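Putative O-Methyltransferase (Corynebacterium glutamicum, PDB 3DR5) probably acts as an S-adenosyl-L-methionine-dependent O-methyltransferase, though its substrate and precise function are not established. Local coordinates at residues 130-135 / 156-161; 148-153 / 208-213; 56-61 / 81-86; 43-48 / 68-73; 62-67 / 134-139. All coordinates share one frame; numbering follows the deposited sequence.

Contact 1: residues 130-135 / 156-161; sequences YQLVFG and GGALVL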
# COMPACT_ATOMS: atom_id res chain seq x y z
N TYR A 130 14.93 10.76 2.05
CA TYR A 130 14.39 9.42 2.19
C TYR A 130 13.04 9.21 1.52
O TYR A 130 12.16 10.06 1.58
CB TYR A 130 14.33 9.08 3.68
CG TYR A 130 15.69 9.08 4.34
CD1 TYR A 130 16.51 7.95 4.29
CD2 TYR A 130 16.22 10.24 4.92
CE1 TYR A 130 17.80 7.96 4.81
CE2 TYR A 130 17.51 10.27 5.43
CZ TYR A 130 18.30 9.12 5.37
OH TYR A 130 19.58 9.14 5.88
N GLN A 131 12.90 8.05 0.89
CA GLN A 131 11.68 7.68 0.18
C GLN A 131 10.71 6.86 1.03
O GLN A 131 9.53 6.72 0.68
CB GLN A 131 12.04 6.87 -1.06
CG GLN A 131 12.50 5.44 -0.71
CD GLN A 131 13.23 4.73 -1.85
OE1 GLN A 131 12.64 3.93 -2.57
NE2 GLN A 131 14.50 5.04 -2.00
N LEU A 132 11.19 6.31 2.14
CA LEU A 132 10.34 5.48 2.98
C LEU A 132 10.85 5.41 4.41
O LEU A 132 12.03 5.19 4.66
CB LEU A 132 10.26 4.06 2.39
CG LEU A 132 9.55 2.94 3.18
CD1 LEU A 132 8.05 3.22 3.22
CD2 LEU A 132 9.82 1.58 2.55
N VAL A 133 9.94 5.60 5.36
CA VAL A 133 10.29 5.53 6.76
C VAL A 133 9.24 4.69 7.49
O VAL A 133 8.04 4.97 7.44
CB VAL A 133 10.38 6.94 7.41
CG1 VAL A 133 10.72 6.83 8.90
CG2 VAL A 133 11.44 7.77 6.68
N PHE A 134 9.70 3.63 8.14
CA PHE A 134 8.83 2.76 8.91
C PHE A 134 9.13 3.02 10.38
O PHE A 134 10.30 3.01 10.81
CB PHE A 134 9.09 1.28 8.61
CG PHE A 134 8.36 0.34 9.53
CD1 PHE A 134 7.05 -0.02 9.28
CD2 PHE A 134 8.99 -0.14 10.68
CE1 PHE A 134 6.35 -0.85 10.17
CE2 PHE A 134 8.31 -0.96 11.58
CZ PHE A 134 6.99 -1.33 11.32
N GLY A 135 8.08 3.26 11.15
CA GLY A 135 8.25 3.50 12.56
C GLY A 135 7.43 2.58 13.46
O GLY A 135 6.23 2.39 13.25
N GLY A 156 6.43 12.00 -2.62
CA GLY A 156 6.20 10.68 -3.18
C GLY A 156 6.68 9.67 -2.12
O GLY A 156 6.57 8.45 -2.29
N GLY A 157 7.21 10.20 -1.00
CA GLY A 157 7.71 9.36 0.09
C GLY A 157 6.66 9.03 1.12
O GLY A 157 5.74 9.81 1.36
N ALA A 158 6.80 7.87 1.75
CA ALA A 158 5.83 7.42 2.73
C ALA A 158 6.36 7.16 4.12
O ALA A 158 7.41 6.55 4.29
CB ALA A 158 5.12 6.17 2.23
N LEU A 159 5.60 7.62 5.11
CA LEU A 159 5.90 7.37 6.51
C LEU A 159 4.86 6.30 6.90
O LEU A 159 3.65 6.50 6.75
CB LEU A 159 5.68 8.63 7.36
CG LEU A 159 5.75 8.44 8.88
CD1 LEU A 159 7.13 7.95 9.31
CD2 LEU A 159 5.44 9.78 9.54
N VAL A 160 5.34 5.16 7.39
CA VAL A 160 4.47 4.06 7.80
C VAL A 160 4.52 3.87 9.32
O VAL A 160 5.58 3.55 9.88
CB VAL A 160 4.87 2.74 7.10
CG1 VAL A 160 3.91 1.63 7.49
CG2 VAL A 160 4.84 2.94 5.59
N LEU A 161 3.38 4.07 9.98
CA LEU A 161 3.30 3.97 11.44
C LEU A 161 2.51 2.74 11.90
O LEU A 161 1.28 2.71 11.81
CB LEU A 161 2.67 5.24 12.02
CG LEU A 161 3.35 6.55 11.58
CD1 LEU A 161 2.52 7.76 12.02
CD2 LEU A 161 4.76 6.61 12.15
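With CG1 of V160 set opposite its backbone N (chi1 -177°) and the F134 ring carried on an equally extended first torsion (171°), the two side chains slant across each other and V160 CG1 comes 4.0 Å from F134 CD1. The second methyl of V160 turns the other way along the strand, so that its CG2 meets L132 CD1, also at 4.0 Å. One valine thus fills the step between a leucine and a ring on the neighbouring strand. On the reverse face V133 and L159 do the touching, V133 CG1 lying 3.8 Å from L159 CD1.

Underneath, strands 132-135 and 157-161 run parallel in the middle of the Rossmann-like sheet. V160 N bonds V133 O at 2.7 Å, and the ladder continues on either side of it through G135 N to V160 O and V133 N to A158 O. The end near the corner at Q131 is less regular: A158 N still bonds Q131 O at 3.1 Å, but from 44° above the carbonyl plane. L45 and L48 of helix 39-51 pack on the F134 and V160 face, while A149 of helix 142-152 touches L159 on the other. Both faces are therefore greasy and buried, and the polar groups that join the strands are backbone amides and carbonyls paired with one another.

Contact 2: residues 148-153 / 208-213; sequences AAWPLL and TVVTKA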
# COMPACT_ATOMS: atom_id res chain seq x y z
N ALA A 148 9.63 14.57 13.28
CA ALA A 148 11.03 14.24 13.01
C ALA A 148 11.20 13.65 11.62
O ALA A 148 12.14 14.00 10.90
CB ALA A 148 11.55 13.26 14.06
N ALA A 149 10.31 12.76 11.24
CA ALA A 149 10.40 12.10 9.95
C ALA A 149 10.00 12.95 8.74
O ALA A 149 10.63 12.87 7.68
CB ALA A 149 9.59 10.80 9.97
N TRP A 150 8.96 13.76 8.89
CA TRP A 150 8.47 14.55 7.77
C TRP A 150 9.53 15.29 6.96
O TRP A 150 9.58 15.16 5.73
CB TRP A 150 7.38 15.54 8.22
CG TRP A 150 6.45 15.92 7.09
CD1 TRP A 150 6.28 17.16 6.56
CD2 TRP A 150 5.59 15.04 6.35
NE1 TRP A 150 5.36 17.12 5.53
CE2 TRP A 150 4.92 15.83 5.38
CE3 TRP A 150 5.31 13.67 6.41
CZ2 TRP A 150 4.00 15.28 4.47
CZ3 TRP A 150 4.39 13.13 5.51
CH2 TRP A 150 3.75 13.94 4.56
N PRO A 151 10.39 16.06 7.63
CA PRO A 151 11.43 16.80 6.90
C PRO A 151 12.36 15.89 6.10
O PRO A 151 12.87 16.29 5.06
CB PRO A 151 12.19 17.54 8.01
CG PRO A 151 11.22 17.63 9.13
CD PRO A 151 10.46 16.33 9.08
N LEU A 152 12.60 14.68 6.60
CA LEU A 152 13.51 13.74 5.95
C LEU A 152 12.90 13.09 4.70
O LEU A 152 13.61 12.68 3.79
CB LEU A 152 13.92 12.65 6.93
CG LEU A 152 14.45 13.08 8.31
CD1 LEU A 152 14.56 11.87 9.25
CD2 LEU A 152 15.81 13.76 8.14
N LEU A 153 11.58 13.02 4.67
CA LEU A 153 10.85 12.41 3.56
C LEU A 153 10.84 13.22 2.29
O LEU A 153 10.69 14.43 2.33
CB LEU A 153 9.40 12.15 3.94
CG LEU A 153 9.00 10.85 4.63
CD1 LEU A 153 7.50 10.86 4.88
CD2 LEU A 153 9.39 9.65 3.73
N THR A 208 -1.03 3.47 9.89
CA THR A 208 -1.21 4.78 9.31
C THR A 208 -0.02 5.07 8.42
O THR A 208 1.13 5.08 8.87
CB THR A 208 -1.29 5.91 10.37
OG1 THR A 208 -2.38 5.66 11.26
CG2 THR A 208 -1.53 7.26 9.67
N VAL A 209 -0.28 5.25 7.13
CA VAL A 209 0.80 5.59 6.23
C VAL A 209 0.47 6.98 5.67
O VAL A 209 -0.63 7.24 5.18
CB VAL A 209 1.05 4.50 5.11
CG1 VAL A 209 -0.07 3.52 5.08
CG2 VAL A 209 1.31 5.15 3.77
N VAL A 210 1.43 7.88 5.79
CA VAL A 210 1.23 9.21 5.30
C VAL A 210 2.34 9.52 4.32
O VAL A 210 3.54 9.52 4.65
CB VAL A 210 1.09 10.24 6.51
CG1 VAL A 210 1.59 9.60 7.79
CG2 VAL A 210 1.76 11.54 6.22
N THR A 211 1.94 9.75 3.07
CA THR A 211 2.92 10.03 2.06
C THR A 211 2.90 11.51 1.69
O THR A 211 1.85 12.15 1.71
CB THR A 211 2.76 9.05 0.84
OG1 THR A 211 2.46 9.77 -0.36
CG2 THR A 211 1.71 8.01 1.13
N LYS A 212 4.08 12.04 1.38
CA LYS A 212 4.22 13.44 1.03
C LYS A 212 3.76 13.65 -0.39
O LYS A 212 4.32 13.12 -1.35
CB LYS A 212 5.68 13.88 1.23
CG LYS A 212 5.91 15.37 1.06
CD LYS A 212 7.34 15.78 1.38
CE LYS A 212 7.62 15.77 2.88
NZ LYS A 212 8.98 16.31 3.20
N ALA A 213 2.71 14.44 -0.53
CA ALA A 213 2.13 14.72 -1.83
C ALA A 213 3.08 15.41 -2.80
O ALA A 213 3.97 16.15 -2.38
CB ALA A 213 0.86 15.57 -1.65
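K212 reaches over W150 and places its ammonium group at the C-terminal end of helix 142-152, the tight part of the contact, where NZ bonds W150 O in the last turn at 2.8 Å and L153 O just past it at 2.7 Å. The lysine leaves its strand extended and bends at chi3 (-74°), which lays CE over one face of the indole, 3.8 Å from the centroid of the five-membered ring. NZ itself stands 4.4 Å above that centroid and close to the ring normal, a cation-pi contact. W150 O is held twice, by L153 N and by K212 NZ, which approach from opposite faces of its carbonyl plane; a positive charge beside carbonyls at a helix C-terminus is probably favourable.

In the class I methyltransferase fold the helix packs against one face of the sheet, and strand 207-212 is the one running antiparallel between 157-161 and 196-201. The contact joins the end of the helix to the end of that strand, with L153 CB 4.2 Å from K212 CE. The inner side of L153 is buried and continues onto L159 and V133.

Toward solvent the fit slackens. P151 is exposed, its CB directed away from the strand, and its O stays 4.3 Å from K212 NZ. W150 and K212 are both partly exposed, the indole leaning also on I193 and A196. From the opposite face of the strand, V209 and T211 pack on T47 of the second subunit.

Contact 3: residues 56-61 / 81-86; sequences GSTGAI and NTTLTC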
# COMPACT_ATOMS: atom_id res chain seq x y z
N GLY A 56 17.54 9.70 -6.53
CA GLY A 56 17.78 10.88 -5.71
C GLY A 56 17.52 10.62 -4.24
O GLY A 56 17.65 11.50 -3.39
N SER A 57 17.18 9.37 -3.93
CA SER A 57 16.88 8.96 -2.56
C SER A 57 18.02 8.18 -1.90
O SER A 57 18.69 7.38 -2.54
CB SER A 57 15.61 8.10 -2.58
OG SER A 57 15.40 7.42 -1.36
N THR A 58 18.23 8.43 -0.61
CA THR A 58 19.26 7.72 0.13
C THR A 58 18.73 6.30 0.37
O THR A 58 19.50 5.34 0.45
CB THR A 58 19.56 8.40 1.48
OG1 THR A 58 19.94 9.76 1.25
CG2 THR A 58 20.70 7.68 2.20
N GLY A 59 17.41 6.18 0.48
CA GLY A 59 16.80 4.88 0.73
C GLY A 59 15.69 4.91 1.76
O GLY A 59 14.87 5.83 1.81
N ALA A 60 15.68 3.91 2.62
CA ALA A 60 14.65 3.81 3.64
C ALA A 60 15.19 3.84 5.06
O ALA A 60 16.38 3.61 5.30
CB ALA A 60 13.83 2.53 3.41
N ILE A 61 14.29 4.13 6.00
CA ILE A 61 14.64 4.13 7.41
C ILE A 61 13.65 3.21 8.14
O ILE A 61 12.43 3.29 7.93
CB ILE A 61 14.52 5.52 8.06
CG1 ILE A 61 15.49 6.50 7.40
CG2 ILE A 61 14.86 5.42 9.56
CD1 ILE A 61 15.36 7.93 7.91
N ASN A 81 20.74 0.71 -5.48
CA ASN A 81 21.57 1.87 -5.19
C ASN A 81 21.05 2.76 -4.07
O ASN A 81 21.17 3.98 -4.12
CB ASN A 81 21.78 2.69 -6.47
CG ASN A 81 20.50 3.27 -7.01
OD1 ASN A 81 19.42 2.70 -6.82
ND2 ASN A 81 20.60 4.39 -7.71
N THR A 82 20.46 2.12 -3.06
CA THR A 82 19.94 2.83 -1.89
C THR A 82 20.34 2.00 -0.68
O THR A 82 20.80 0.86 -0.82
CB THR A 82 18.40 2.95 -1.90
OG1 THR A 82 17.82 1.64 -1.82
CG2 THR A 82 17.92 3.64 -3.17
N THR A 83 20.18 2.56 0.52
CA THR A 83 20.52 1.82 1.73
C THR A 83 19.33 1.75 2.69
O THR A 83 18.35 2.50 2.56
CB THR A 83 21.69 2.48 2.53
OG1 THR A 83 21.28 3.77 3.00
CG2 THR A 83 22.94 2.63 1.66
N LEU A 84 19.40 0.83 3.64
CA LEU A 84 18.38 0.73 4.66
C LEU A 84 19.08 1.21 5.93
O LEU A 84 20.15 0.71 6.30
CB LEU A 84 17.89 -0.72 4.87
CG LEU A 84 17.05 -0.95 6.14
CD1 LEU A 84 15.70 -0.24 6.04
CD2 LEU A 84 16.84 -2.45 6.32
N THR A 85 18.49 2.20 6.58
CA THR A 85 19.05 2.74 7.81
C THR A 85 18.15 2.27 8.96
O THR A 85 16.97 2.61 9.01
CB THR A 85 19.09 4.28 7.77
OG1 THR A 85 20.00 4.70 6.75
CG2 THR A 85 19.52 4.85 9.11
N CYS A 86 18.73 1.48 9.86
CA CYS A 86 18.00 0.95 11.01
C CYS A 86 18.38 1.76 12.24
O CYS A 86 19.53 2.12 12.43
CB CYS A 86 18.35 -0.51 11.24
SG CYS A 86 18.06 -1.58 9.81
O HOH W 1 19.09 4.93 4.31
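T83 N bonds T58 O at 2.9 Å, A60 N bonds T83 O at 3.0 Å and T85 N bonds A60 O at 2.8 Å, a parallel ladder in which the directions of strands 59-61 and 83-86 lie 15° apart. G59 enters it with a positive phi of 137°, and T82 CB sits 3.6 Å from G59 CA, close against the glycine.

The hydroxyls of T83 and T85 share one water. T83 OG1, which sits between its own backbone N and carbonyl carbon (chi1 64°), lies 2.8 Å from that water, and T85 OG1 lies 2.6 Å from it. The same water donates to A60 O, which therefore serves both the water and T85 N. Across the T58 end, T58 CG2 rests beside T83 OG1. A60 and L84 point to the reverse face, where the contact is purely apolar.

This is the pairing within a beta-alpha-beta unit: strand 59-63, helix 67-77, strand 83-87. I74 of that helix covers A60 and L84, and F101 of helix 91-103 also packs on L84. Strand 130-135 lies along the other edge of 59-63, with Y130 against I61, while T85 touches L114 of strand 111-114.

Contact 4: residues 43-48 / 68-73; sequences QLLTTL and GLVGLY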
# COMPACT_ATOMS: atom_id res chain seq x y z
N GLN A 43 4.49 -7.55 3.36
CA GLN A 43 4.31 -7.53 1.90
C GLN A 43 4.01 -6.09 1.45
O GLN A 43 4.55 -5.62 0.43
CB GLN A 43 3.18 -8.50 1.50
CG GLN A 43 3.58 -9.97 1.64
CD GLN A 43 2.43 -10.94 1.39
OE1 GLN A 43 1.39 -10.56 0.84
NE2 GLN A 43 2.61 -12.19 1.79
N LEU A 44 3.16 -5.39 2.19
CA LEU A 44 2.86 -3.99 1.87
C LEU A 44 4.15 -3.15 2.00
O LEU A 44 4.34 -2.19 1.24
CB LEU A 44 1.78 -3.42 2.80
CG LEU A 44 1.58 -1.90 2.64
CD1 LEU A 44 1.22 -1.59 1.19
CD2 LEU A 44 0.48 -1.41 3.59
N LEU A 45 5.03 -3.50 2.94
CA LEU A 45 6.29 -2.75 3.09
C LEU A 45 7.15 -2.96 1.83
O LEU A 45 7.78 -2.03 1.33
CB LEU A 45 7.06 -3.19 4.36
CG LEU A 45 6.38 -2.79 5.69
CD1 LEU A 45 7.25 -3.22 6.86
CD2 LEU A 45 6.16 -1.26 5.72
N THR A 46 7.17 -4.18 1.32
CA THR A 46 7.92 -4.49 0.10
C THR A 46 7.34 -3.69 -1.07
O THR A 46 8.08 -3.18 -1.91
CB THR A 46 7.82 -5.99 -0.23
OG1 THR A 46 8.27 -6.75 0.89
CG2 THR A 46 8.67 -6.33 -1.43
N THR A 47 6.02 -3.58 -1.13
CA THR A 47 5.33 -2.85 -2.19
C THR A 47 5.71 -1.37 -2.19
O THR A 47 6.00 -0.80 -3.25
CB THR A 47 3.80 -2.95 -2.05
OG1 THR A 47 3.40 -4.32 -2.13
CG2 THR A 47 3.10 -2.15 -3.15
N LEU A 48 5.71 -0.75 -1.01
CA LEU A 48 6.06 0.66 -0.92
C LEU A 48 7.54 0.88 -1.19
O LEU A 48 7.92 1.89 -1.79
CB LEU A 48 5.68 1.22 0.46
CG LEU A 48 4.17 1.21 0.75
CD1 LEU A 48 3.91 1.73 2.17
CD2 LEU A 48 3.44 2.08 -0.28
N GLY A 68 15.46 -6.26 11.79
CA GLY A 68 15.85 -7.35 10.92
C GLY A 68 14.70 -7.90 10.10
O GLY A 68 14.84 -8.11 8.89
N LEU A 69 13.57 -8.13 10.75
CA LEU A 69 12.40 -8.66 10.06
C LEU A 69 11.89 -7.59 9.09
O LEU A 69 11.82 -7.82 7.89
CB LEU A 69 11.31 -9.04 11.08
CG LEU A 69 9.96 -9.46 10.49
CD1 LEU A 69 10.10 -10.77 9.72
CD2 LEU A 69 8.95 -9.62 11.60
N VAL A 70 11.55 -6.43 9.62
CA VAL A 70 11.07 -5.31 8.81
C VAL A 70 12.01 -4.98 7.64
O VAL A 70 11.55 -4.83 6.50
CB VAL A 70 10.90 -4.05 9.69
CG1 VAL A 70 10.66 -2.80 8.82
CG2 VAL A 70 9.74 -4.25 10.65
N GLY A 71 13.30 -4.88 7.94
CA GLY A 71 14.31 -4.56 6.95
C GLY A 71 14.39 -5.51 5.78
O GLY A 71 14.71 -5.10 4.65
N LEU A 72 14.15 -6.79 6.04
CA LEU A 72 14.19 -7.80 5.00
C LEU A 72 13.06 -7.58 3.99
O LEU A 72 13.24 -7.79 2.79
CB LEU A 72 14.10 -9.21 5.62
CG LEU A 72 15.39 -9.70 6.30
CD1 LEU A 72 15.13 -11.03 7.01
CD2 LEU A 72 16.50 -9.88 5.26
N TYR A 73 11.90 -7.16 4.48
CA TYR A 73 10.76 -6.90 3.60
C TYR A 73 11.04 -5.68 2.74
O TYR A 73 10.73 -5.65 1.56
CB TYR A 73 9.50 -6.66 4.42
CG TYR A 73 8.89 -7.91 4.97
CD1 TYR A 73 8.28 -8.84 4.12
CD2 TYR A 73 8.87 -8.14 6.34
CE1 TYR A 73 7.67 -9.98 4.63
CE2 TYR A 73 8.25 -9.28 6.87
CZ TYR A 73 7.66 -10.18 6.01
OH TYR A 73 7.02 -11.28 6.53
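T46 OG1 donates to Y73 O at 2.8 Å, a bond between a side chain of one helix and the backbone of the other. With OG1 opposite its own carbonyl carbon (chi1 -56°), T46 reaches Y73 O from above the carbonyl plane. The same hydroxyl lies at the edge of the Y73 ring, 3.8 Å from CD1 of Y73. Next to this, L45 CB meets Y73 CB at 4.2 Å, and L45 CD1 slants over V70 CG1 at 4.0 Å.

Helices 39-51 and 67-77 cross here at -47°, their segment axes 8.9 Å apart; the second is the first connecting helix of the Rossmann-like fold, and both lie on the sheet face that carries F134. L45 and V70 both pack on that phenylalanine, so their mutual contact is backed by the sheet.

Further out, Y73 OH is held by E39 and R26, which fix the far end of the ring. E39 also bonds the amide of Q43, and the other end of that amide, Q43 OE1, accepts from the backbone N of R200 of the second subunit. G42 O, one turn back along the helix, is a second acceptor for T46 OG1, whose single proton must be shared or alternate between the two carbonyls. H197 of the second subunit packs against T46.

Contact 5: residues 62-67 / 134-139; sequences AITPAA and FGQVSP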
# COMPACT_ATOMS: atom_id res chain seq x y z
N ALA A 62 14.19 2.31 8.97
CA ALA A 62 13.36 1.42 9.78
C ALA A 62 13.66 1.73 11.26
O ALA A 62 14.77 1.50 11.75
CB ALA A 62 13.67 -0.06 9.48
N ILE A 63 12.68 2.29 11.95
CA ILE A 63 12.82 2.64 13.36
C ILE A 63 12.00 1.63 14.14
O ILE A 63 10.79 1.77 14.30
CB ILE A 63 12.30 4.06 13.61
CG1 ILE A 63 13.19 5.07 12.89
CG2 ILE A 63 12.26 4.34 15.10
CD1 ILE A 63 12.44 6.23 12.30
N THR A 64 12.69 0.61 14.67
CA THR A 64 12.01 -0.46 15.38
C THR A 64 13.00 -1.40 16.06
O THR A 64 14.13 -1.55 15.60
CB THR A 64 11.18 -1.29 14.37
OG1 THR A 64 10.70 -2.49 14.98
CG2 THR A 64 12.05 -1.68 13.15
N PRO A 65 12.58 -2.06 17.15
CA PRO A 65 13.42 -3.01 17.89
C PRO A 65 13.71 -4.24 17.05
O PRO A 65 14.70 -4.93 17.26
CB PRO A 65 12.58 -3.37 19.11
CG PRO A 65 11.73 -2.17 19.32
CD PRO A 65 11.39 -1.68 17.93
N ALA A 66 12.82 -4.54 16.11
CA ALA A 66 12.99 -5.70 15.22
C ALA A 66 13.26 -5.23 13.80
O ALA A 66 12.49 -5.51 12.89
CB ALA A 66 11.74 -6.57 15.25
N ALA A 67 14.37 -4.53 13.60
CA ALA A 67 14.73 -4.01 12.28
C ALA A 67 15.10 -5.08 11.28
O ALA A 67 15.06 -4.85 10.07
CB ALA A 67 15.88 -3.01 12.42
N PHE A 134 9.70 3.63 8.14
CA PHE A 134 8.83 2.76 8.91
C PHE A 134 9.13 3.02 10.38
O PHE A 134 10.30 3.01 10.81
CB PHE A 134 9.09 1.28 8.61
CG PHE A 134 8.36 0.34 9.53
CD1 PHE A 134 7.05 -0.02 9.28
CD2 PHE A 134 8.99 -0.14 10.68
CE1 PHE A 134 6.35 -0.85 10.17
CE2 PHE A 134 8.31 -0.96 11.58
CZ PHE A 134 6.99 -1.33 11.32
N GLY A 135 8.08 3.26 11.15
CA GLY A 135 8.25 3.50 12.56
C GLY A 135 7.43 2.58 13.46
O GLY A 135 6.23 2.39 13.25
N GLN A 136 8.10 1.96 14.42
CA GLN A 136 7.43 1.11 15.39
C GLN A 136 7.79 1.75 16.73
O GLN A 136 8.83 1.46 17.33
CB GLN A 136 7.94 -0.34 15.35
CG GLN A 136 7.27 -1.22 16.40
CD GLN A 136 5.99 -1.88 15.91
OE1 GLN A 136 4.91 -1.63 16.43
NE2 GLN A 136 6.13 -2.73 14.90
N VAL A 137 6.91 2.61 17.22
CA VAL A 137 7.15 3.33 18.46
C VAL A 137 5.94 3.29 19.39
O VAL A 137 4.89 2.73 19.03
CB VAL A 137 7.50 4.82 18.17
CG1 VAL A 137 8.74 4.90 17.29
CG2 VAL A 137 6.32 5.51 17.47
N SER A 138 6.08 3.86 20.58
CA SER A 138 4.98 3.92 21.53
C SER A 138 4.07 5.05 21.05
O SER A 138 4.53 6.02 20.44
CB SER A 138 5.48 4.24 22.93
OG SER A 138 6.24 3.17 23.44
N PRO A 139 2.77 4.94 21.33
CA PRO A 139 1.78 5.95 20.94
C PRO A 139 2.15 7.35 21.43
O PRO A 139 1.72 8.35 20.84
CB PRO A 139 0.47 5.43 21.54
CG PRO A 139 0.87 4.29 22.46
CD PRO A 139 2.12 3.73 21.87
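The carboxyl ends of strands 59-63 and 130-135, neighbours in the Rossmann-like sheet, part company here, at the rim where methyltransferases of this fold usually bind S-adenosyl-L-methionine. The loop 64-66 leads into helix 67-77, with A66 at the N-cap position; it follows the first strand, as the cofactor-binding loop usually does in this fold, and probably corresponds to it, although no ligand contact of these residues is established.

Two short bonds carry the parallel pairing to its end: I63 N to F134 O at 2.7 Å and Q136 N to I63 O, also at 2.7 Å. One residue further the chains still lie side by side at T64 and Q136, now through side-chain contact. T64 points its CB toward 134-139, and that CB lies 3.5 Å from Q136 CB; it also stands at the edge of the F134 ring, near its plane, 4.0 Å from CE2 of F134. A62, on the same face as F134, leans on L84 of strand 83-87.

On the other face I63 CG2 touches V137 CG1 at 4.2 Å, and both side chains rest on L145 of helix 142-152. P65 CD comes near Q136 O at 4.1 Å, at the partly exposed end of the contact.

T64 sends its hydroxyl opposite its backbone N (chi1 169°), away from the methyl beside F134, and OG1 accepts from A66 N at 3.2 Å, closing an ST turn.

How the contacts relate
Contacts 3, 5 and 1 step across one sheet. Strand 59-63 serves contacts 3 and 5, and I61 O to F134 N (2.8 Å) ties contact 3 to strand 130-135, which contacts 5 and 1 share. Contact 2 adds the antiparallel strand beyond, joined to contact 1 by L161 N to T208 O at 2.7 Å. Contact 4 covers the F134 face, V70 CG1 lying 3.7 Å from F134 CD2, and helix 142-152 of contact 2 covers the reverse; the centres of contacts 2 and 4, which both touch the second subunit, are about 17 Å apart. Contact 5 lies at the strands' carboxyl ends, where this fold usually binds its cofactor.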